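Local atomic coordinates of lysine/ornithine decarboxylase (Vibrio vulnificus, PDB entry 2PLJ), a protein that catalyses the pyridoxal-phosphate-dependent decarboxylation of lysine and ornithine, the latter yielding putrescine. Residues E118-A122 / D123-H127; P130-D134 / A135-D139; D151-N154 / E155-K158. All blocks are in the same frame, centred on the assembly; numbering follows the deposited sequence. Where two conformers were deposited one is given.

Interaction 1: E118-A122 / D123-H127; sequences EGVPA and DLTIH
The carbonyl oxygen Ala122 O is gripped twice by Thr125, through the hydroxyl, Thr125 OG1 to Ala122 O 2.8 Å, and through the amide, Thr125 N to Ala122 O 3.0 Å. The two donors approach differently: OG1 lies only 16° from the carbonyl plane, whereas N sits well above it. The first torsion of Thr125 (chi1 75°) tucks OG1 between its own N and carbonyl carbon, and this brings hydroxyl and amide to one acceptor. A water lies within hydrogen-bonding distance of both Ala122 O and Thr125 O. One step earlier in the 3-10 turn, Leu124 N donates to Pro121 O at 3.0 Å with an N-H...O angle of 161°.

Apolar groups line the turn. Leu124 CD1 lies 3.8 Å from Pro121 CD, the two side chains pointing the same way, and both touch Leu98 of helix 91-100. The Thr125 methyl, CG2, meets Val120 CG1 at 3.8 Å. Upstream, Gly119, with positive phi, is the C-prime residue of the Schellman motif ending helix 109-117. Thr125 therefore splits its roles, the hydroxyl and amide fixing the turn while the methyl packs, at the point where the chain enters barrel strand 125-127.

Interaction 2: P130-D134 / A135-D139; sequences PIKRD and ADIRD
Arg133 and Asp136 are brought together by matching first torsions, chi1 -61° and -63°, each setting CG beside its own backbone N; a bend at chi3 of Arg133 then swings the guanidinium round to the carboxylate. The grip is side-on through two nitrogens: NE of Arg133 meets Asp136 OD2 at 3.0 Å, and NH2 of Arg133 meets Asp136 OD1, also at 3.0 Å, on its syn lone pair. The planes stand 51° apart, so the bidentate salt bridge is not coplanar, although OD2 stays near the guanidinium plane.

The same OD2 accepts from the Arg133 amide, N to Asp136 OD2 2.8 Å. NE and N reach it from one face of the carboxylate, and a water adds a further bond while also donating to Ile131 O. Arg133 occupies the N-cap position, and Asp136 accepts its amide from three residues on. In the reverse direction Asp136 N gives only a weak bond to Arg133 O (2.9 Å), while Ile137 N reaches that oxygen more directly at 3.3 Å. The next turn is regular, with Arg138 N donating to Asp134 O at 3.0 Å. The carboxylate of Asp134 has its partner outside the turn, OD1 bonding the hydroxyl of Tyr162.

Lys132 CB packs on Asp136 CB at 4.0 Å, and the lysine and Ile137 side chains cross at about a right angle, CG1 of Ile137 being the atom met, before Lys132 NZ reaches Glu155. Phe159 lies against both Lys132 and Ile137, and Met307 of the second subunit packs on Arg133. The contact thus starts helix 134-143, which follows strand 125-127 and leads to strand 147-150, while the approaching loop meets the other subunit.

Interaction 3: D151-N154 / E155-K158; sequences DNLN and ELEK
The capping bond from Glu155 N to Asn152 OD1, 2.9 Å and 161°, ties the first turn of the helix to its N-cap, Asn152. The chi1 of Asn152, 75°, folds the amide back over the helix end, and the Glu155 amide lies 42° out of the plane of the Asn152 carboxamide. The other end of that carboxamide is held too, ND2 donating to Asp151 OD1 at 3.0 Å, which settles the flip of the group. Within 155-158 the same glutamate forms a salt bridge, Lys158 NZ meeting Glu155 OE1 at 2.8 Å from above the carboxylate plane.

Behind the cap the regular pattern begins, with Leu156 N to Asn152 O at 3.0 Å and Glu157 N to Leu153 O at 3.0 Å. A water bridges Asn154 OD1 and Glu155 OE1, and another joins Asn154 O with Glu157 OE1. Asn154 OD1 also accepts from Asn376 ND2 of the second subunit.

The extended Lys158 chain runs back across Asn154, CE lying 3.8 Å from Asn154 OD1, and its NZ probably also donates to Lys132 O, and bonds Met307 O of the second subunit. On the apolar side Leu153 CD2 and Leu156 CD2 meet at 4.0 Å, side by side, and both leucines pack on Thr200 of helix 191-203. The buried Glu155 carboxylate is shared between two lysines, OE1 with Lys158 and OE2 with Lys132, an arrangement that would probably favour its charged form; the short helix thus presents leucines to its neighbouring helix and polar groups to the subunit interface.

How the interactions relate
The three contacts follow in series along the barrel chain. Interaction 1 enters strand 125-127, interaction 2 starts the helix after it, and interaction 3 starts the helix after the next strand, 147-150. Interactions 1 and 2 touch by packing, His127 CE1 to Lys132 CD 3.8 Å. Interactions 2 and 3, with centres 12 Å apart, are joined by a salt bridge in which Lys132 NZ lies 2.8 Å from Glu155 OE2. Both also touch the second subunit. The bound putrescine adduct stands apart, about 11 Å from the Lys132 side chain and about 13 Å from those of Thr125 and Glu155.

Interaction 1: E118-A122 / D123-H127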
loop_
_atom_site.group_PDB
_atom_site.type_symbol
_atom_site.label_atom_id
_atom_site.label_comp_id
_atom_site.label_asym_id
_atom_site.label_seq_id
_atom_site.Cartn_x
_atom_site.Cartn_y
_atom_site.Cartn_z
ATOM N N GLU A 118 -20.984 -14.691 4.904
ATOM C CA GLU A 118 -20.565 -16.108 4.998
ATOM C C GLU A 118 -21.324 -16.911 6.059
ATOM O O GLU A 118 -20.963 -18.058 6.373
ATOM C CB GLU A 118 -19.041 -16.227 5.165
ATOM C CG GLU A 118 -18.273 -15.645 3.974
ATOM C CD GLU A 118 -18.644 -16.274 2.617
ATOM O OE1 GLU A 118 -19.046 -17.467 2.553
ATOM O OE2 GLU A 118 -18.554 -15.563 1.598
ATOM N N GLY A 119 -22.376 -16.302 6.603
ATOM C CA GLY A 119 -23.242 -16.959 7.550
ATOM C C GLY A 119 -22.686 -17.179 8.943
ATOM O O GLY A 119 -23.180 -18.054 9.689
ATOM N N VAL A 120 -21.716 -16.354 9.318
ATOM C CA VAL A 120 -21.186 -16.396 10.677
ATOM C C VAL A 120 -22.249 -15.824 11.626
ATOM O O VAL A 120 -22.700 -14.689 11.431
ATOM C CB VAL A 120 -19.887 -15.597 10.810
ATOM C CG1 VAL A 120 -19.426 -15.546 12.298
ATOM C CG2 VAL A 120 -18.785 -16.187 9.888
ATOM N N PRO A 121 -22.641 -16.602 12.645
ATOM C CA PRO A 121 -23.571 -16.095 13.660
ATOM C C PRO A 121 -22.890 -14.949 14.432
ATOM O O PRO A 121 -21.726 -15.063 14.816
ATOM C CB PRO A 121 -23.770 -17.306 14.586
ATOM C CG PRO A 121 -23.477 -18.487 13.760
ATOM C CD PRO A 121 -22.311 -18.020 12.887
ATOM N N ALA A 122 -23.632 -13.874 14.678
ATOM C CA ALA A 122 -23.057 -12.689 15.331
ATOM C C ALA A 122 -22.510 -13.013 16.728
ATOM O O ALA A 122 -21.595 -12.333 17.218
ATOM C CB ALA A 122 -24.103 -11.581 15.425
ATOM N N ASP A 123 -23.079 -14.032 17.378
ATOM C CA ASP A 123 -22.623 -14.386 18.732
ATOM C C ASP A 123 -21.205 -14.964 18.761
ATOM O O ASP A 123 -20.597 -15.117 19.849
ATOM C CB ASP A 123 -23.633 -15.277 19.461
ATOM C CG ASP A 123 -23.800 -16.659 18.847
ATOM O OD1 ASP A 123 -23.100 -17.035 17.887
ATOM O OD2 ASP A 123 -24.685 -17.398 19.352
ATOM N N LEU A 124 -20.663 -15.263 17.578
ATOM C CA LEU A 124 -19.268 -15.718 17.486
ATOM C C LEU A 124 -18.280 -14.571 17.255
ATOM O O LEU A 124 -17.086 -14.821 17.047
ATOM C CB LEU A 124 -19.094 -16.757 16.353
ATOM C CG LEU A 124 -19.832 -18.091 16.521
ATOM C CD1 LEU A 124 -19.486 -18.988 15.315
ATOM C CD2 LEU A 124 -19.463 -18.773 17.796
ATOM N N THR A 125 -18.779 -13.344 17.308
ATOM C CA THR A 125 -17.983 -12.182 16.903
ATOM C C THR A 125 -17.817 -11.178 18.029
ATOM O O THR A 125 -18.667 -11.051 18.940
ATOM C CB THR A 125 -18.548 -11.468 15.638
ATOM O OG1 THR A 125 -19.724 -10.714 15.965
ATOM C CG2 THR A 125 -18.850 -12.481 14.484
ATOM N N ILE A 126 -16.686 -10.488 17.964
ATOM C CA ILE A 126 -16.447 -9.315 18.797
ATOM C C ILE A 126 -15.910 -8.205 17.879
ATOM O O ILE A 126 -15.237 -8.488 16.866
ATOM C CB ILE A 126 -15.442 -9.569 19.965
ATOM C CG1 ILE A 126 -14.067 -10.026 19.456
ATOM C CG2 ILE A 126 -16.021 -10.593 20.975
ATOM C CD1 ILE A 126 -13.020 -10.221 20.590
ATOM N N HIS A 127 -16.192 -6.951 18.224
ATOM C CA HIS A 127 -15.698 -5.817 17.421
ATOM C C HIS A 127 -14.623 -5.137 18.271
ATOM O O HIS A 127 -14.867 -4.811 19.426
ATOM C CB HIS A 127 -16.874 -4.876 17.098
ATOM C CG HIS A 127 -16.546 -3.829 16.088
ATOM N ND1 HIS A 127 -15.642 -2.806 16.334
ATOM C CD2 HIS A 127 -17.041 -3.615 14.847
ATOM C CE1 HIS A 127 -15.577 -2.031 15.264
ATOM N NE2 HIS A 127 -16.450 -2.472 14.372
HETATM O O HOH W 1 -21.314 -10.355 19.509
#

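Interaction 2: P130-D134 / A135-D139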
loop_
_atom_site.group_PDB
_atom_site.type_symbol
_atom_site.label_atom_id
_atom_site.label_comp_id
_atom_site.label_asym_id
_atom_site.label_seq_id
_atom_site.Cartn_x
_atom_site.Cartn_y
_atom_site.Cartn_z
ATOM N N PRO A 130 -10.786 0.188 18.739
ATOM C CA PRO A 130 -11.043 1.075 19.891
ATOM C C PRO A 130 -11.650 2.426 19.563
ATOM O O PRO A 130 -12.191 3.071 20.470
ATOM C CB PRO A 130 -9.643 1.271 20.535
ATOM C CG PRO A 130 -8.789 0.127 19.978
ATOM C CD PRO A 130 -9.346 -0.049 18.547
ATOM N N ILE A 131 -11.605 2.858 18.299
ATOM C CA ILE A 131 -12.061 4.227 17.997
ATOM C C ILE A 131 -13.049 4.227 16.833
ATOM O O ILE A 131 -12.673 3.950 15.683
ATOM C CB ILE A 131 -10.875 5.162 17.658
ATOM C CG1 ILE A 131 -9.837 5.135 18.789
ATOM C CG2 ILE A 131 -11.414 6.585 17.337
ATOM C CD1 ILE A 131 -10.214 5.851 20.091
ATOM N N LYS A 132 -14.304 4.527 17.161
ATOM C CA LYS A 132 -15.374 4.225 16.232
ATOM C C LYS A 132 -16.267 5.427 16.013
ATOM O O LYS A 132 -16.589 6.175 16.955
ATOM C CB LYS A 132 -16.226 3.062 16.758
ATOM C CG LYS A 132 -15.483 1.712 16.924
ATOM C CD LYS A 132 -16.244 0.695 17.812
ATOM C CE LYS A 132 -16.254 1.137 19.301
ATOM N NZ LYS A 132 -14.885 1.518 19.825
ATOM N N ARG A 133 -16.704 5.603 14.769
ATOM C CA ARG A 133 -17.748 6.582 14.497
ATOM C C ARG A 133 -19.089 5.976 14.921
ATOM O O ARG A 133 -19.225 4.744 14.975
ATOM C CB ARG A 133 -17.780 6.916 13.009
ATOM C CG ARG A 133 -16.459 7.514 12.548
ATOM C CD ARG A 133 -16.342 7.434 11.048
ATOM N NE ARG A 133 -16.189 6.041 10.651
ATOM C CZ ARG A 133 -15.749 5.642 9.460
ATOM N NH1 ARG A 133 -15.443 6.535 8.522
ATOM N NH2 ARG A 133 -15.641 4.333 9.194
ATOM N N ASP A 134 -20.076 6.831 15.177
ATOM C CA ASP A 134 -21.401 6.333 15.547
ATOM C C ASP A 134 -21.862 5.260 14.544
ATOM O O ASP A 134 -22.322 4.179 14.966
ATOM C CB ASP A 134 -22.421 7.467 15.687
ATOM C CG ASP A 134 -23.766 6.968 16.166
ATOM O OD1 ASP A 134 -23.826 6.420 17.300
ATOM O OD2 ASP A 134 -24.748 7.106 15.407
ATOM N N ALA A 135 -21.735 5.533 13.241
ATOM C CA ALA A 135 -22.134 4.567 12.197
ATOM C C ALA A 135 -21.464 3.188 12.336
ATOM O O ALA A 135 -22.097 2.163 12.105
ATOM C CB ALA A 135 -21.916 5.135 10.790
ATOM N N ASP A 136 -20.204 3.174 12.753
ATOM C CA ASP A 136 -19.443 1.922 12.902
ATOM C C ASP A 136 -20.114 1.089 13.989
ATOM O O ASP A 136 -20.267 -0.111 13.859
ATOM C CB ASP A 136 -17.997 2.202 13.278
ATOM C CG ASP A 136 -17.234 2.988 12.197
ATOM O OD1 ASP A 136 -17.513 2.799 10.980
ATOM O OD2 ASP A 136 -16.352 3.815 12.586
ATOM N N ILE A 137 -20.547 1.755 15.052
ATOM C CA ILE A 137 -21.207 1.024 16.133
ATOM C C ILE A 137 -22.557 0.490 15.639
ATOM O O ILE A 137 -22.907 -0.681 15.878
ATOM C CB ILE A 137 -21.418 1.943 17.362
ATOM C CG1 ILE A 137 -20.058 2.316 17.980
ATOM C CG2 ILE A 137 -22.370 1.244 18.403
ATOM C CD1 ILE A 137 -20.125 3.569 18.924
ATOM N N ARG A 138 -23.320 1.351 14.954
ATOM C CA ARG A 138 -24.658 0.991 14.473
ATOM C C ARG A 138 -24.632 -0.169 13.473
ATOM O O ARG A 138 -25.456 -1.073 13.572
ATOM C CB ARG A 138 -25.373 2.208 13.861
ATOM C CG ARG A 138 -25.732 3.320 14.844
ATOM C CD ARG A 138 -26.632 4.419 14.163
ATOM N NE ARG A 138 -28.027 4.050 13.978
ATOM C CZ ARG A 138 -28.996 4.219 14.888
ATOM N NH1 ARG A 138 -28.734 4.726 16.091
ATOM N NH2 ARG A 138 -30.234 3.861 14.594
ATOM N N ASP A 139 -23.686 -0.129 12.529
ATOM C CA ASP A 139 -23.501 -1.192 11.533
ATOM C C ASP A 139 -23.236 -2.554 12.198
ATOM O O ASP A 139 -23.816 -3.568 11.802
ATOM C CB ASP A 139 -22.322 -0.883 10.615
ATOM C CG ASP A 139 -22.521 0.380 9.772
ATOM O OD1 ASP A 139 -23.672 0.863 9.609
ATOM O OD2 ASP A 139 -21.474 0.856 9.274
HETATM O O HOH W 2 -13.493 2.978 13.219
#

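Interaction 3: D151-N154 / E155-K158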
loop_
_atom_site.group_PDB
_atom_site.type_symbol
_atom_site.label_atom_id
_atom_site.label_comp_id
_atom_site.label_asym_id
_atom_site.label_seq_id
_atom_site.Cartn_x
_atom_site.Cartn_y
_atom_site.Cartn_z
ATOM N N ASP A 151 -11.038 2.456 25.151
ATOM C CA ASP A 151 -9.830 2.739 25.937
ATOM C C ASP A 151 -9.778 4.177 26.461
ATOM O O ASP A 151 -8.730 4.646 26.953
ATOM C CB ASP A 151 -8.579 2.359 25.133
ATOM C CG ASP A 151 -8.238 3.366 24.016
ATOM O OD1 ASP A 151 -8.930 4.412 23.865
ATOM O OD2 ASP A 151 -7.250 3.085 23.299
ATOM N N ASN A 152 -10.903 4.878 26.374
ATOM C CA ASN A 152 -10.963 6.233 26.874
ATOM C C ASN A 152 -12.408 6.695 27.109
ATOM O O ASN A 152 -13.365 6.072 26.616
ATOM C CB ASN A 152 -10.148 7.184 25.965
ATOM C CG ASN A 152 -10.858 7.501 24.661
ATOM O OD1 ASN A 152 -11.850 8.230 24.666
ATOM N ND2 ASN A 152 -10.338 6.988 23.540
ATOM N N LEU A 153 -12.550 7.775 27.876
ATOM C CA LEU A 153 -13.860 8.261 28.279
ATOM C C LEU A 153 -14.665 8.857 27.123
ATOM O O LEU A 153 -15.907 8.785 27.130
ATOM C CB LEU A 153 -13.729 9.251 29.444
ATOM C CG LEU A 153 -13.367 8.595 30.792
ATOM C CD1 LEU A 153 -13.043 9.653 31.883
ATOM C CD2 LEU A 153 -14.475 7.650 31.297
ATOM N N ASN A 154 -13.968 9.441 26.150
ATOM C CA ASN A 154 -14.597 10.010 24.951
ATOM C C ASN A 154 -15.306 8.885 24.184
ATOM O O ASN A 154 -16.448 9.020 23.762
ATOM C CB ASN A 154 -13.522 10.696 24.106
ATOM C CG ASN A 154 -14.046 11.251 22.782
ATOM O OD1 ASN A 154 -14.238 10.513 21.803
ATOM N ND2 ASN A 154 -14.186 12.579 22.718
ATOM N N GLU A 155 -14.615 7.766 24.027
ATOM C CA GLU A 155 -15.201 6.585 23.402
ATOM C C GLU A 155 -16.367 6.017 24.236
ATOM O O GLU A 155 -17.425 5.675 23.693
ATOM C CB GLU A 155 -14.139 5.520 23.168
ATOM C CG GLU A 155 -14.569 4.456 22.151
ATOM C CD GLU A 155 -14.539 4.991 20.699
ATOM O OE1 GLU A 155 -14.021 6.130 20.472
ATOM O OE2 GLU A 155 -15.040 4.265 19.807
ATOM N N LEU A 156 -16.163 5.906 25.544
ATOM C CA LEU A 156 -17.219 5.382 26.420
ATOM C C LEU A 156 -18.534 6.157 26.220
ATOM O O LEU A 156 -19.619 5.555 26.161
ATOM C CB LEU A 156 -16.772 5.438 27.897
ATOM C CG LEU A 156 -17.802 4.846 28.873
ATOM C CD1 LEU A 156 -17.964 3.335 28.644
ATOM C CD2 LEU A 156 -17.437 5.206 30.326
ATOM N N GLU A 157 -18.433 7.487 26.119
ATOM C CA GLU A 157 -19.607 8.361 25.959
ATOM C C GLU A 157 -20.445 7.953 24.741
ATOM O O GLU A 157 -21.684 8.081 24.763
ATOM C CB GLU A 157 -19.175 9.843 25.866
ATOM C CG GLU A 157 -20.321 10.876 25.862
ATOM C CD GLU A 157 -20.978 11.067 24.472
ATOM O OE1 GLU A 157 -20.460 10.564 23.438
ATOM O OE2 GLU A 157 -22.036 11.732 24.410
ATOM N N LYS A 158 -19.771 7.460 23.693
ATOM C CA LYS A 158 -20.426 7.035 22.454
ATOM C C LYS A 158 -21.438 5.909 22.680
ATOM O O LYS A 158 -22.281 5.656 21.809
ATOM C CB LYS A 158 -19.385 6.583 21.414
ATOM C CG LYS A 158 -18.393 7.672 21.103
ATOM C CD LYS A 158 -17.515 7.263 19.917
ATOM C CE LYS A 158 -16.463 8.345 19.659
ATOM N NZ LYS A 158 -15.391 7.810 18.753
HETATM O O HOH W 3 -12.485 8.426 21.136
HETATM O O HOH W 4 -17.914 11.112 22.832
#